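Local coordinates for protein glutathione S-transferase (Ceriporiopsis subvermispora, PDB 6J3E) that probably conjugates glutathione to electrophilic substrates, as a serine-type glutathione S-transferase of a lignin-degrading fungus, at residues A[213-218]-A[242-247]. Residues are numbered along the deposited sequence; the frame is centred on the assembly and turned at random.
Sequences GWVIWV and KQLALF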
loop_
_atom_site.group_PDB
_atom_site.type_symbol
_atom_site.label_atom_id
_atom_site.label_comp_id
_atom_site.label_asym_id
_atom_site.label_seq_id
_atom_site.Cartn_x
_atom_site.Cartn_y
_atom_site.Cartn_z
ATOM N N GLY A 213 -16.097 -2.654 4.700
ATOM C CA GLY A 213 -16.583 -3.548 3.665
ATOM C C GLY A 213 -16.096 -4.968 3.877
ATOM O O GLY A 213 -16.888 -5.920 3.912
ATOM N N TRP A 214 -14.785 -5.130 4.045
ATOM C CA TRP A 214 -14.261 -6.478 4.150
ATOM C C TRP A 214 -14.541 -7.064 5.526
ATOM O O TRP A 214 -14.761 -8.273 5.640
ATOM C CB TRP A 214 -12.765 -6.486 3.813
ATOM C CG TRP A 214 -12.515 -6.235 2.358
ATOM C CD1 TRP A 214 -12.493 -5.013 1.725
ATOM C CD2 TRP A 214 -12.278 -7.216 1.339
ATOM N NE1 TRP A 214 -12.263 -5.181 0.377
ATOM C CE2 TRP A 214 -12.128 -6.520 0.111
ATOM C CE3 TRP A 214 -12.187 -8.609 1.337
ATOM C CZ2 TRP A 214 -11.886 -7.179 -1.103
ATOM C CZ3 TRP A 214 -11.944 -9.260 0.136
ATOM C CH2 TRP A 214 -11.799 -8.542 -1.071
ATOM N N VAL A 215 -14.581 -6.228 6.566
ATOM C CA VAL A 215 -14.813 -6.750 7.907
ATOM C C VAL A 215 -16.252 -7.219 8.052
ATOM O O VAL A 215 -16.510 -8.274 8.644
ATOM C CB VAL A 215 -14.438 -5.707 8.976
ATOM C CG1 VAL A 215 -14.874 -6.173 10.360
ATOM C CG2 VAL A 215 -12.957 -5.496 8.969
ATOM N N ILE A 216 -17.208 -6.475 7.486
ATOM C CA ILE A 216 -18.607 -6.895 7.594
ATOM C C ILE A 216 -18.825 -8.204 6.844
ATOM O O ILE A 216 -19.671 -9.022 7.230
ATOM C CB ILE A 216 -19.566 -5.780 7.117
ATOM C CG1 ILE A 216 -20.932 -5.959 7.761
ATOM C CG2 ILE A 216 -19.745 -5.767 5.599
ATOM C CD1 ILE A 216 -20.880 -5.983 9.254
ATOM N N TRP A 217 -18.044 -8.437 5.785
ATOM C CA TRP A 217 -18.049 -9.726 5.099
ATOM C C TRP A 217 -17.648 -10.839 6.050
ATOM O O TRP A 217 -18.286 -11.898 6.103
ATOM C CB TRP A 217 -17.094 -9.664 3.899
ATOM C CG TRP A 217 -16.868 -10.943 3.132
ATOM C CD1 TRP A 217 -17.809 -11.875 2.766
ATOM C CD2 TRP A 217 -15.612 -11.427 2.634
ATOM N NE1 TRP A 217 -17.216 -12.885 2.058
ATOM C CE2 TRP A 217 -15.871 -12.641 1.963
ATOM C CE3 TRP A 217 -14.295 -10.942 2.674
ATOM C CZ2 TRP A 217 -14.866 -13.375 1.341
ATOM C CZ3 TRP A 217 -13.298 -11.676 2.068
ATOM C CH2 TRP A 217 -13.590 -12.879 1.401
ATOM N N VAL A 218 -16.568 -10.621 6.801
ATOM C CA VAL A 218 -16.112 -11.628 7.753
ATOM C C VAL A 218 -17.166 -11.848 8.820
ATOM O O VAL A 218 -17.433 -12.986 9.227
ATOM C CB VAL A 218 -14.769 -11.197 8.364
ATOM C CG1 VAL A 218 -14.378 -12.122 9.501
ATOM C CG2 VAL A 218 -13.694 -11.166 7.294
ATOM N N LYS A 242 -15.002 -1.440 16.721
ATOM C CA LYS A 242 -15.402 -0.046 16.863
ATOM C C LYS A 242 -15.706 0.594 15.512
ATOM O O LYS A 242 -16.691 1.334 15.373
ATOM C CB LYS A 242 -14.316 0.720 17.619
ATOM C CG LYS A 242 -14.068 0.121 18.998
ATOM C CD LYS A 242 -12.919 0.767 19.738
ATOM C CE LYS A 242 -12.696 0.070 21.087
ATOM N NZ LYS A 242 -11.417 0.487 21.733
ATOM N N GLN A 243 -14.902 0.303 14.489
ATOM C CA GLN A 243 -15.247 0.814 13.169
ATOM C C GLN A 243 -16.591 0.286 12.708
ATOM O O GLN A 243 -17.386 1.031 12.124
ATOM C CB GLN A 243 -14.173 0.457 12.162
ATOM C CG GLN A 243 -12.947 1.270 12.383
ATOM C CD GLN A 243 -11.812 0.786 11.552
ATOM O OE1 GLN A 243 -11.702 -0.408 11.283
ATOM N NE2 GLN A 243 -10.935 1.699 11.154
ATOM N N LEU A 244 -16.862 -0.999 12.953
ATOM C CA LEU A 244 -18.164 -1.544 12.601
ATOM C C LEU A 244 -19.271 -0.751 13.278
ATOM O O LEU A 244 -20.249 -0.355 12.635
ATOM C CB LEU A 244 -18.238 -3.022 12.985
ATOM C CG LEU A 244 -17.699 -3.992 11.940
ATOM C CD1 LEU A 244 -18.217 -5.396 12.189
ATOM C CD2 LEU A 244 -18.128 -3.505 10.594
ATOM N N ALA A 245 -19.103 -0.465 14.572
ATOM C CA ALA A 245 -20.133 0.268 15.302
ATOM C C ALA A 245 -20.330 1.661 14.724
ATOM O O ALA A 245 -21.467 2.118 14.545
ATOM C CB ALA A 245 -19.772 0.349 16.782
ATOM N N LEU A 246 -19.230 2.343 14.408
ATOM C CA LEU A 246 -19.317 3.685 13.853
ATOM C C LEU A 246 -20.146 3.729 12.579
ATOM O O LEU A 246 -20.791 4.746 12.290
ATOM C CB LEU A 246 -17.914 4.208 13.579
ATOM C CG LEU A 246 -17.155 4.761 14.777
ATOM C CD1 LEU A 246 -15.719 5.030 14.363
ATOM C CD2 LEU A 246 -17.837 6.031 15.280
ATOM N N PHE A 247 -20.131 2.648 11.803
ATOM C CA PHE A 247 -20.815 2.589 10.523
ATOM C C PHE A 247 -22.163 1.901 10.603
ATOM O O PHE A 247 -22.875 1.855 9.593
ATOM C CB PHE A 247 -19.939 1.870 9.487
ATOM C CG PHE A 247 -18.822 2.716 8.961
ATOM C CD1 PHE A 247 -17.588 2.725 9.586
ATOM C CD2 PHE A 247 -19.019 3.529 7.843
ATOM C CE1 PHE A 247 -16.561 3.525 9.107
ATOM C CE2 PHE A 247 -17.995 4.344 7.356
ATOM C CZ PHE A 247 -16.764 4.342 7.990
#
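Leu244 pushes its forked end between Val215 and Ile216, two consecutive residues of the facing helix, and these three side chains make the whole contact. Val215 offers one methyl, CG1, which lies 3.9 Å from Leu244 CD1 and equally near the branch carbon CG. Ile216 reaches in with the end of its longer branch: Ile216 CD1 is 3.9 Å from Leu244 CD2 and 4.0 Å from Leu244 CD1. CD1 of the leucine therefore touches both neighbours, whereas CD2 meets the isoleucine. Both pairs cross at a slant, and all the touching groups are methyl or branch carbons, with no hydrogen bond between the segments. Val215 has its CB directed at the leucine; Ile216 has not, and gets there because CG1 lies roughly anti to the backbone N (chi1 -156°) and chi2 of 57° turns CD1 toward the leucine fork. The contact joins helix 206-222 to helix 235-247, the last helix of the all-helical C-terminal domain of the glutathione S-transferase fold. Cutting Leu244 back to an alanine removes the whole fork, which would probably leave Val215 CG1 and Ile216 CD1 without their partner and open a gap between the two helices. The nearest CA atoms across the contact, those of Ile216 and Leu244, are 7.3 Å apart, and side chains alone make the contact. Around this apolar core, Lys219 also touches Leu244, Glu251 touches Ile216, and Gln243 and Phe247 pack on other residues of helix 206-222, Ile211 among them. Gln243 NE2 is held by a hydrogen bond to Leu197 O. Across helix 206-222, Trp214 and Trp217 pack on helices 109-136 and 22-34; Trp214 touches Asn23 and Lys26, which bind glutathione in this protein, though none is bound to this chain.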